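PDB 5K3H: acyl-coenzyme A oxidase acox-1.1 from Caenorhabditis elegans, which catalyses the FAD-dependent desaturation of acyl-CoA thioesters to (2E)-enoyl-CoA with formation of hydrogen peroxide, the first step of peroxisomal beta-oxidation. Local coordinates for residues B[10-13]-B[19-22]; B[13-18]-B[331-336]; B[240-243]-B[249-252]; B[343-348]-B[602-607]. One frame throughout, in Å; residues are numbered along the deposited sequence.

Contact 1. Residues B[10-13]-B[19-22]; sequences EGDN and ERLT
D12 and R20 face each other as opposite charges, and the direct attraction is a stretched one: D12 OD2 stands 3.7 Å from R20 NH1, a long salt bridge. The two side chains cross at about a right angle, and the carboxylate and guanidinium planes are turned 55° apart, so the groups do not meet as a flat, two-pronged pair. A water mediates where direct contact is loose. It donates to D12 OD2 at 2.9 Å and accepts from R20 NH1 at 3.1 Å, lying in plane at the edge of the guanidinium. R20 arrives there with its chain extended from CG to NE, which carries the charged end well away from its own backbone. The setting is the start of helix 14-21, with the loop before it: N13 is the N-cap, D12 precedes it and R20 lies near the helix's other end. Stronger ionic partners flank the pair, since D12 OD1 is bridged to R632 and R20 NE to D616. Hydrogen bonds complete the set, with Q9 N donating to D12 OD2 and R20 NH1 giving to the carbonyl of R632.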
loop_
_atom_site.group_PDB
_atom_site.type_symbol
_atom_site.label_atom_id
_atom_site.label_comp_id
_atom_site.label_asym_id
_atom_site.label_seq_id
_atom_site.Cartn_x
_atom_site.Cartn_y
_atom_site.Cartn_z
ATOM N N GLU B 10 9.078 19.575 -29.169
ATOM C CA GLU B 10 8.505 20.917 -29.230
ATOM C C GLU B 10 7.085 20.927 -28.681
ATOM O O GLU B 10 6.277 20.053 -28.994
ATOM C CB GLU B 10 8.504 21.450 -30.652
ATOM C CG GLU B 10 9.732 22.256 -30.998
ATOM C CD GLU B 10 9.616 23.727 -30.626
ATOM O OE1 GLU B 10 8.489 24.281 -30.586
ATOM O OE2 GLU B 10 10.677 24.350 -30.409
ATOM N N GLY B 11 6.777 21.929 -27.860
ATOM C CA GLY B 11 5.436 22.075 -27.332
ATOM C C GLY B 11 5.198 21.420 -25.997
ATOM O O GLY B 11 4.099 21.557 -25.454
ATOM N N ASP B 12 6.181 20.694 -25.461
ATOM C CA ASP B 12 6.026 20.093 -24.152
ATOM C C ASP B 12 5.887 21.185 -23.094
ATOM O O ASP B 12 6.264 22.343 -23.303
ATOM C CB ASP B 12 7.225 19.208 -23.817
ATOM C CG ASP B 12 7.280 17.923 -24.654
ATOM O OD1 ASP B 12 6.302 17.574 -25.375
ATOM O OD2 ASP B 12 8.304 17.216 -24.540
ATOM N N ASN B 13 5.335 20.805 -21.953
ATOM C CA ASN B 13 5.244 21.696 -20.806
ATOM C C ASN B 13 6.618 22.270 -20.465
ATOM O O ASN B 13 7.537 21.505 -20.154
ATOM C CB ASN B 13 4.699 20.923 -19.607
ATOM C CG ASN B 13 4.438 21.818 -18.400
ATOM O OD1 ASN B 13 5.111 22.830 -18.187
ATOM N ND2 ASN B 13 3.451 21.441 -17.604
ATOM N N GLU B 19 13.357 20.678 -16.697
ATOM C CA GLU B 19 14.014 19.614 -15.946
ATOM C C GLU B 19 14.767 18.647 -16.851
ATOM O O GLU B 19 15.642 17.915 -16.374
ATOM C CB GLU B 19 12.998 18.846 -15.105
ATOM C CG GLU B 19 12.311 19.675 -14.024
ATOM C CD GLU B 19 13.309 20.278 -13.056
ATOM O OE1 GLU B 19 14.346 19.609 -12.758
ATOM O OE2 GLU B 19 13.064 21.432 -12.604
ATOM N N ARG B 20 14.425 18.602 -18.134
ATOM C CA ARG B 20 15.107 17.725 -19.068
ATOM C C ARG B 20 16.360 18.363 -19.646
ATOM O O ARG B 20 17.344 17.652 -19.913
ATOM C CB ARG B 20 14.138 17.311 -20.183
ATOM C CG ARG B 20 13.014 16.385 -19.667
ATOM C CD ARG B 20 11.960 16.039 -20.734
ATOM N NE ARG B 20 11.200 14.828 -20.400
ATOM C CZ ARG B 20 9.925 14.621 -20.731
ATOM N NH1 ARG B 20 9.225 15.526 -21.401
ATOM N NH2 ARG B 20 9.344 13.489 -20.409
ATOM N N LEU B 21 16.360 19.695 -19.793
ATOM C CA LEU B 21 17.495 20.398 -20.384
ATOM C C LEU B 21 18.752 20.321 -19.534
ATOM O O LEU B 21 19.848 20.505 -20.071
ATOM C CB LEU B 21 17.131 21.863 -20.643
ATOM C CG LEU B 21 16.147 22.059 -21.804
ATOM C CD1 LEU B 21 15.694 23.502 -21.873
ATOM C CD2 LEU B 21 16.765 21.605 -23.108
ATOM N N THR B 22 18.631 20.020 -18.236
ATOM C CA THR B 22 19.779 19.909 -17.346
ATOM C C THR B 22 20.450 18.529 -17.406
ATOM O O THR B 22 21.432 18.293 -16.683
ATOM C CB THR B 22 19.352 20.270 -15.906
ATOM O OG1 THR B 22 18.237 19.469 -15.481
ATOM C CG2 THR B 22 18.971 21.758 -15.787
HETATM O O HOH W 1 10.090 18.276 -22.502
#

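Contact 2. Residues B[13-18]-B[331-336]; sequences NPDLTA and EVKVLE
The peptide carbonyl of D15 is the flat group that takes the main bond: K333 NZ lies in its plane, on a lone pair of O, 2.8 Å away at a C=O...donor angle of 128°. The D15 carboxylate beside it is met by carbon, with K333 CE 3.6 Å from D15 OD1. The motif is a capped helix start, for the side-chain carbonyl of N13 caps helix 14-21 from its N-cap position: D15 N donates to N13 OD1 at 2.8 Å, tilted 32° from the plane of that carbonyl. K333 comes from the loop before helix 338-367 with its chain extended beyond CG (chi2, chi3 and chi4 all near 180°), and this full reach brings the ammonium to the first turn. There NZ is gripped by D15 O, by a water at 2.7 Å, and by a salt bridge to E19 one turn on. D15 OD1 is bridged to R321, while K333 NZ stays 4.2 Å from it, beyond a salt bridge. A methionine in place of K333 would probably leave the D15 carbonyl without this donor and E19 without one of its opposite charges. The methyl of A18 closes the cluster, its CB 3.9 Å from K333 NZ.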
loop_
_atom_site.group_PDB
_atom_site.type_symbol
_atom_site.label_atom_id
_atom_site.label_comp_id
_atom_site.label_asym_id
_atom_site.label_seq_id
_atom_site.Cartn_x
_atom_site.Cartn_y
_atom_site.Cartn_z
ATOM N N ASN B 13 5.335 20.805 -21.953
ATOM C CA ASN B 13 5.244 21.696 -20.806
ATOM C C ASN B 13 6.618 22.270 -20.465
ATOM O O ASN B 13 7.537 21.505 -20.154
ATOM C CB ASN B 13 4.699 20.923 -19.607
ATOM C CG ASN B 13 4.438 21.818 -18.400
ATOM O OD1 ASN B 13 5.111 22.830 -18.187
ATOM N ND2 ASN B 13 3.451 21.441 -17.604
ATOM N N PRO B 14 6.796 23.589 -20.495
ATOM C CA PRO B 14 8.141 24.142 -20.268
ATOM C C PRO B 14 8.682 23.840 -18.886
ATOM O O PRO B 14 9.909 23.837 -18.709
ATOM C CB PRO B 14 7.956 25.650 -20.488
ATOM C CG PRO B 14 6.518 25.906 -20.323
ATOM C CD PRO B 14 5.786 24.641 -20.708
ATOM N N ASP B 15 7.819 23.596 -17.900
ATOM C CA ASP B 15 8.310 23.201 -16.580
ATOM C C ASP B 15 8.946 21.817 -16.605
ATOM O O ASP B 15 9.926 21.562 -15.899
ATOM C CB ASP B 15 7.170 23.282 -15.571
ATOM C CG ASP B 15 6.944 24.708 -15.078
ATOM O OD1 ASP B 15 7.906 25.517 -15.166
ATOM O OD2 ASP B 15 5.809 25.024 -14.641
ATOM N N LEU B 16 8.405 20.905 -17.412
ATOM C CA LEU B 16 9.002 19.585 -17.551
ATOM C C LEU B 16 10.223 19.636 -18.464
ATOM O O LEU B 16 11.270 19.056 -18.142
ATOM C CB LEU B 16 7.963 18.608 -18.093
ATOM C CG LEU B 16 8.342 17.146 -18.229
ATOM C CD1 LEU B 16 8.908 16.622 -16.936
ATOM C CD2 LEU B 16 7.110 16.364 -18.610
ATOM N N THR B 17 10.121 20.346 -19.590
ATOM C CA THR B 17 11.288 20.540 -20.452
ATOM C C THR B 17 12.478 21.149 -19.698
ATOM O O THR B 17 13.617 20.722 -19.897
ATOM C CB THR B 17 10.909 21.395 -21.651
ATOM O OG1 THR B 17 9.884 20.715 -22.381
ATOM C CG2 THR B 17 12.110 21.570 -22.554
ATOM N N ALA B 18 12.238 22.133 -18.824
ATOM C CA ALA B 18 13.331 22.720 -18.050
ATOM C C ALA B 18 14.076 21.663 -17.237
ATOM O O ALA B 18 15.307 21.724 -17.105
ATOM C CB ALA B 18 12.801 23.808 -17.117
ATOM N N GLU B 331 5.272 30.373 -6.620
ATOM C CA GLU B 331 5.173 28.998 -6.153
ATOM C C GLU B 331 6.189 28.121 -6.878
ATOM O O GLU B 331 6.431 28.281 -8.078
ATOM C CB GLU B 331 3.758 28.486 -6.386
ATOM C CG GLU B 331 2.709 29.115 -5.449
ATOM C CD GLU B 331 1.318 28.512 -5.669
ATOM O OE1 GLU B 331 0.676 28.867 -6.701
ATOM O OE2 GLU B 331 0.870 27.694 -4.830
ATOM N N VAL B 332 6.830 27.231 -6.134
ATOM C CA VAL B 332 7.897 26.425 -6.689
ATOM C C VAL B 332 7.322 25.085 -7.123
ATOM O O VAL B 332 6.299 24.616 -6.611
ATOM C CB VAL B 332 9.063 26.239 -5.686
ATOM C CG1 VAL B 332 9.672 27.566 -5.289
ATOM C CG2 VAL B 332 8.570 25.513 -4.476
ATOM N N LYS B 333 7.994 24.452 -8.083
ATOM C CA LYS B 333 7.725 23.054 -8.389
ATOM C C LYS B 333 7.908 22.233 -7.121
ATOM O O LYS B 333 8.882 22.426 -6.395
ATOM C CB LYS B 333 8.706 22.558 -9.446
ATOM C CG LYS B 333 8.669 23.293 -10.760
ATOM C CD LYS B 333 9.832 22.848 -11.611
ATOM C CE LYS B 333 9.887 23.599 -12.917
ATOM N NZ LYS B 333 10.998 23.092 -13.790
ATOM N N VAL B 334 6.998 21.288 -6.853
ATOM C CA VAL B 334 7.199 20.508 -5.636
ATOM C C VAL B 334 8.488 19.698 -5.704
ATOM O O VAL B 334 9.047 19.355 -4.659
ATOM C CB VAL B 334 5.988 19.619 -5.317
ATOM C CG1 VAL B 334 4.772 20.492 -5.139
ATOM C CG2 VAL B 334 5.759 18.584 -6.391
ATOM N N LEU B 335 9.027 19.463 -6.908
ATOM C CA LEU B 335 10.351 18.856 -7.046
ATOM C C LEU B 335 11.424 19.665 -6.335
ATOM O O LEU B 335 12.496 19.135 -6.049
ATOM C CB LEU B 335 10.722 18.707 -8.528
ATOM C CG LEU B 335 11.896 17.826 -9.015
ATOM C CD1 LEU B 335 11.804 16.392 -8.553
ATOM C CD2 LEU B 335 12.083 17.884 -10.558
ATOM N N GLU B 336 11.140 20.923 -6.005
ATOM C CA GLU B 336 12.102 21.802 -5.336
ATOM C C GLU B 336 12.335 21.408 -3.879
ATOM O O GLU B 336 13.409 21.702 -3.337
ATOM C CB GLU B 336 11.572 23.245 -5.392
ATOM C CG GLU B 336 12.584 24.315 -5.709
ATOM C CD GLU B 336 13.287 24.077 -7.023
ATOM O OE1 GLU B 336 12.641 24.231 -8.091
ATOM O OE2 GLU B 336 14.484 23.694 -6.971
HETATM O O HOH W 2 11.320 25.632 -14.790
#

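Contact 3. Residues B[240-243]-B[249-252]; sequences GPKM and DNGF
N250 receives the ammonium of K242, and the run 249-252 can be followed through that meeting. D249 comes first; its side chain points away from 240-243 and is held by N192 and by the backbone nitrogens of K195 and S196. N250 turns the other way. Its OD1 accepts a hydrogen bond from K242 NZ that measures 2.4 Å, too short to be taken literally. The two side chains cross at about a right angle, and K242 CE follows at 3.4 Å from N250 OD1. The lysine manages this because its chain bends at chi3 (-67°), swinging NZ round to the asparagine oxygen. Carbonyls of Y245 and V248 also take bonds from K242 NZ, and N250 ND2 gives to W189 O, so the buried ammonium and the buried amide both have further partners. The N250 side chain lies about 4 Å from G191, a residue of the FAD site shared between subunits. G251 opens the strand, and F252 continues it with its ring edge-to-face with F641 of the second subunit. The contact thus ties together the loop of a beta-hairpin: strands 234-238 and 251-255 pair antiparallel, strand 187-188 lies beyond 251-255, and Y414 of the second subunit packs against K242.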
loop_
_atom_site.group_PDB
_atom_site.type_symbol
_atom_site.label_atom_id
_atom_site.label_comp_id
_atom_site.label_asym_id
_atom_site.label_seq_id
_atom_site.Cartn_x
_atom_site.Cartn_y
_atom_site.Cartn_z
ATOM N N GLY B 240 -12.925 -15.159 -7.994
ATOM C CA GLY B 240 -13.524 -13.892 -7.623
ATOM C C GLY B 240 -12.617 -12.689 -7.839
ATOM O O GLY B 240 -11.421 -12.832 -8.107
ATOM N N PRO B 241 -13.155 -11.483 -7.651
ATOM C CA PRO B 241 -12.362 -10.270 -7.877
ATOM C C PRO B 241 -11.245 -10.101 -6.852
ATOM O O PRO B 241 -11.246 -10.699 -5.768
ATOM C CB PRO B 241 -13.400 -9.143 -7.763
ATOM C CG PRO B 241 -14.444 -9.721 -6.822
ATOM C CD PRO B 241 -14.514 -11.179 -7.157
ATOM N N LYS B 242 -10.229 -9.327 -7.257
ATOM C CA LYS B 242 -9.001 -9.139 -6.489
ATOM C C LYS B 242 -8.679 -7.656 -6.341
ATOM O O LYS B 242 -9.374 -6.776 -6.879
ATOM C CB LYS B 242 -7.826 -9.890 -7.122
ATOM C CG LYS B 242 -8.052 -11.382 -7.234
ATOM C CD LYS B 242 -7.077 -12.001 -8.152
ATOM C CE LYS B 242 -7.358 -11.493 -9.535
ATOM N NZ LYS B 242 -6.360 -11.927 -10.516
ATOM N N MET B 243 -7.614 -7.386 -5.571
ATOM C CA MET B 243 -7.208 -6.007 -5.334
ATOM C C MET B 243 -6.582 -5.388 -6.580
ATOM O O MET B 243 -6.671 -4.179 -6.786
ATOM C CB MET B 243 -6.267 -5.927 -4.126
ATOM C CG MET B 243 -4.795 -6.089 -4.415
ATOM S SD MET B 243 -3.808 -5.921 -2.901
ATOM C CE MET B 243 -3.237 -4.219 -2.976
ATOM N N ASP B 249 -7.805 -14.460 -14.707
ATOM C CA ASP B 249 -8.913 -15.196 -14.109
ATOM C C ASP B 249 -8.341 -16.331 -13.257
ATOM O O ASP B 249 -8.280 -17.502 -13.649
ATOM C CB ASP B 249 -9.828 -15.698 -15.219
ATOM C CG ASP B 249 -9.039 -16.401 -16.336
ATOM O OD1 ASP B 249 -8.211 -15.718 -16.996
ATOM O OD2 ASP B 249 -9.221 -17.635 -16.539
ATOM N N ASN B 250 -7.922 -15.968 -12.052
ATOM C CA ASN B 250 -7.397 -16.955 -11.126
ATOM C C ASN B 250 -8.494 -17.918 -10.719
ATOM O O ASN B 250 -9.617 -17.501 -10.434
ATOM C CB ASN B 250 -6.805 -16.251 -9.911
ATOM C CG ASN B 250 -5.657 -15.352 -10.271
ATOM O OD1 ASN B 250 -5.842 -14.254 -10.770
ATOM N ND2 ASN B 250 -4.450 -15.824 -10.017
ATOM N N GLY B 251 -8.166 -19.212 -10.657
ATOM C CA GLY B 251 -9.187 -20.232 -10.568
ATOM C C GLY B 251 -9.017 -21.232 -9.441
ATOM O O GLY B 251 -7.940 -21.406 -8.881
ATOM N N PHE B 252 -10.117 -21.929 -9.161
ATOM C CA PHE B 252 -10.131 -23.147 -8.362
ATOM C C PHE B 252 -10.353 -24.365 -9.253
ATOM O O PHE B 252 -10.889 -24.261 -10.360
ATOM C CB PHE B 252 -11.214 -23.113 -7.268
ATOM C CG PHE B 252 -12.626 -22.949 -7.781
ATOM C CD1 PHE B 252 -13.360 -24.041 -8.224
ATOM C CD2 PHE B 252 -13.244 -21.700 -7.772
ATOM C CE1 PHE B 252 -14.677 -23.883 -8.675
ATOM C CE2 PHE B 252 -14.558 -21.542 -8.227
ATOM C CZ PHE B 252 -15.269 -22.632 -8.672
#

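Contact 4. Residues B[343-348]-B[602-607]; sequences RLFPFI and FYLQKI
F345 turns CG anti to its carbonyl carbon (chi1 -61°), and this sends the ring out of helix 343-348 toward helix 602-607. I607 answers with CG2 set anti to its backbone N, the orientation that lays this methyl over one face of the F345 ring, 4.0 Å from CG. With chi2 at 178° CD1 of L604 continues the chain, and the other branch, CD2, meets F345 CB at 3.9 Å and P346 CD at 4.2 Å. One leucine methyl therefore bridges two successive residues of the facing helix, while the carbonyl O of L604 lies near the plane of the phenylalanine ring, at its edge, 3.5 Å from CE2.

The helices come together at a steep angle, 79°, with their axes 10.2 Å apart at closest approach. Helix 343-348 is kinked where P346, which has no N-H, and F347 lack bonds to the turn before; F347 N bonds instead to L344 O. The crossing joins the C-alpha1 region to the C-terminal acyl-CoA oxidase region, and L569 of helix 557-577 adds to the apolar cluster, touching both F345 and L604. R343, a residue of the FAD site, points away from the crossing. Replacing F345 by an alanine removes the ring and is likely to open a gap beside I607 and L604 and leave the I607 methyl without its aromatic face.

Neither hydrogen bonds nor salt bridges span the two segments, which implies that shape and burial of methyls and ring carry this crossing, with the L604 carbonyl a polar neighbour at the ring edge.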
loop_
_atom_site.group_PDB
_atom_site.type_symbol
_atom_site.label_atom_id
_atom_site.label_comp_id
_atom_site.label_asym_id
_atom_site.label_seq_id
_atom_site.Cartn_x
_atom_site.Cartn_y
_atom_site.Cartn_z
ATOM N N ARG B 343 11.765 11.520 -0.938
ATOM C CA ARG B 343 10.816 10.425 -1.083
ATOM C C ARG B 343 10.745 9.884 -2.512
ATOM O O ARG B 343 9.997 8.931 -2.762
ATOM C CB ARG B 343 9.426 10.879 -0.605
ATOM C CG ARG B 343 8.617 11.617 -1.655
ATOM C CD ARG B 343 7.467 12.384 -1.043
ATOM N NE ARG B 343 6.699 11.558 -0.141
ATOM C CZ ARG B 343 5.565 11.940 0.446
ATOM N NH1 ARG B 343 5.070 13.155 0.211
ATOM N NH2 ARG B 343 4.932 11.102 1.274
ATOM N N LEU B 344 11.525 10.438 -3.445
ATOM C CA LEU B 344 11.572 9.966 -4.822
ATOM C C LEU B 344 12.948 9.457 -5.225
ATOM O O LEU B 344 13.058 8.331 -5.728
ATOM C CB LEU B 344 11.152 11.102 -5.790
ATOM C CG LEU B 344 9.721 11.676 -5.849
ATOM C CD1 LEU B 344 9.731 12.842 -6.779
ATOM C CD2 LEU B 344 8.658 10.645 -6.299
ATOM N N PHE B 345 14.009 10.269 -5.049
ATOM C CA PHE B 345 15.300 9.979 -5.675
ATOM C C PHE B 345 15.947 8.712 -5.120
ATOM O O PHE B 345 16.603 7.992 -5.882
ATOM C CB PHE B 345 16.281 11.147 -5.544
ATOM C CG PHE B 345 15.821 12.428 -6.199
ATOM C CD1 PHE B 345 14.737 12.443 -7.069
ATOM C CD2 PHE B 345 16.430 13.643 -5.866
ATOM C CE1 PHE B 345 14.301 13.633 -7.628
ATOM C CE2 PHE B 345 16.006 14.819 -6.415
ATOM C CZ PHE B 345 14.939 14.823 -7.299
ATOM N N PRO B 346 15.833 8.395 -3.826
ATOM C CA PRO B 346 16.411 7.132 -3.369
ATOM C C PRO B 346 15.794 5.916 -4.034
ATOM O O PRO B 346 16.436 4.862 -4.073
ATOM C CB PRO B 346 16.160 7.157 -1.852
ATOM C CG PRO B 346 16.070 8.602 -1.491
ATOM C CD PRO B 346 15.351 9.198 -2.676
ATOM N N PHE B 347 14.569 6.021 -4.536
ATOM C CA PHE B 347 13.896 4.917 -5.205
ATOM C C PHE B 347 14.196 4.876 -6.690
ATOM O O PHE B 347 14.073 3.811 -7.309
ATOM C CB PHE B 347 12.396 5.019 -4.958
ATOM C CG PHE B 347 12.053 4.966 -3.499
ATOM C CD1 PHE B 347 12.120 3.773 -2.800
ATOM C CD2 PHE B 347 11.734 6.128 -2.802
ATOM C CE1 PHE B 347 11.843 3.740 -1.453
ATOM C CE2 PHE B 347 11.449 6.091 -1.436
ATOM C CZ PHE B 347 11.504 4.902 -0.771
ATOM N N ILE B 348 14.608 5.997 -7.275
ATOM C CA ILE B 348 15.214 5.908 -8.596
ATOM C C ILE B 348 16.461 5.049 -8.509
ATOM O O ILE B 348 16.653 4.121 -9.309
ATOM C CB ILE B 348 15.536 7.305 -9.154
ATOM C CG1 ILE B 348 14.269 8.171 -9.142
ATOM C CG2 ILE B 348 16.149 7.148 -10.557
ATOM C CD1 ILE B 348 14.455 9.638 -9.601
ATOM N N PHE B 602 23.311 15.986 0.235
ATOM C CA PHE B 602 24.094 16.483 -0.889
ATOM C C PHE B 602 23.726 15.777 -2.191
ATOM O O PHE B 602 23.500 16.430 -3.212
ATOM C CB PHE B 602 25.594 16.336 -0.618
ATOM C CG PHE B 602 26.458 16.743 -1.795
ATOM C CD1 PHE B 602 26.778 18.085 -2.010
ATOM C CD2 PHE B 602 26.921 15.793 -2.701
ATOM C CE1 PHE B 602 27.571 18.468 -3.084
ATOM C CE2 PHE B 602 27.696 16.162 -3.794
ATOM C CZ PHE B 602 28.029 17.496 -3.985
ATOM N N TYR B 603 23.654 14.440 -2.187
ATOM C CA TYR B 603 23.406 13.753 -3.453
ATOM C C TYR B 603 21.955 13.874 -3.915
ATOM O O TYR B 603 21.704 13.787 -5.120
ATOM C CB TYR B 603 23.821 12.279 -3.376
ATOM C CG TYR B 603 25.315 12.075 -3.571
ATOM C CD1 TYR B 603 25.876 12.111 -4.831
ATOM C CD2 TYR B 603 26.167 11.886 -2.472
ATOM C CE1 TYR B 603 27.245 11.931 -5.007
ATOM C CE2 TYR B 603 27.538 11.723 -2.627
ATOM C CZ TYR B 603 28.076 11.739 -3.896
ATOM O OH TYR B 603 29.444 11.565 -4.066
ATOM N N LEU B 604 21.009 14.157 -3.020
ATOM C CA LEU B 604 19.683 14.545 -3.489
ATOM C C LEU B 604 19.781 15.723 -4.464
ATOM O O LEU B 604 19.314 15.646 -5.609
ATOM C CB LEU B 604 18.800 14.919 -2.300
ATOM C CG LEU B 604 18.349 13.783 -1.370
ATOM C CD1 LEU B 604 17.496 14.319 -0.187
ATOM C CD2 LEU B 604 17.628 12.654 -2.174
ATOM N N GLN B 605 20.441 16.803 -4.036
ATOM C CA GLN B 605 20.640 17.976 -4.881
ATOM C C GLN B 605 21.439 17.634 -6.144
ATOM O O GLN B 605 21.180 18.178 -7.228
ATOM C CB GLN B 605 21.351 19.047 -4.037
ATOM C CG GLN B 605 22.181 20.110 -4.796
ATOM C CD GLN B 605 23.629 19.644 -5.087
ATOM O OE1 GLN B 605 24.218 18.882 -4.304
ATOM N NE2 GLN B 605 24.207 20.122 -6.213
ATOM N N LYS B 606 22.421 16.735 -6.020
ATOM C CA LYS B 606 23.247 16.359 -7.162
ATOM C C LYS B 606 22.441 15.570 -8.186
ATOM O O LYS B 606 22.651 15.707 -9.405
ATOM C CB LYS B 606 24.462 15.561 -6.668
ATOM C CG LYS B 606 25.508 15.314 -7.739
ATOM C CD LYS B 606 26.488 16.487 -7.749
ATOM C CE LYS B 606 27.256 16.584 -9.032
ATOM N NZ LYS B 606 27.578 15.246 -9.559
ATOM N N ILE B 607 21.508 14.738 -7.711
ATOM C CA ILE B 607 20.718 13.900 -8.604
ATOM C C ILE B 607 19.666 14.734 -9.338
ATOM O O ILE B 607 19.350 14.459 -10.509
ATOM C CB ILE B 607 20.067 12.772 -7.782
ATOM C CG1 ILE B 607 21.113 11.751 -7.306
ATOM C CG2 ILE B 607 18.971 12.080 -8.583
ATOM C CD1 ILE B 607 21.790 11.018 -8.408
#

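How the contacts relate
Contacts 1 and 2 form one ionic patch on helix 14-21: they share N13, their centres lie 10 Å apart, and E19 OE2 of the first bridges K333 NZ of the second at 2.9 Å. Contact 2 passes on to contact 4 by apolar touch, L335 CD1 resting 3.7 Å from F345 CZ. Contact 3 stands alone in the beta region, its centre 38 to 43 Å from the other three. The FAD site, shared between subunits, relates three of them: R343 belongs to contact 4, the K333 side chain of contact 2 is about 7 Å from that of R320, and N250 of contact 3 adjoins G191. Contact 1 lies away from the annotated sites.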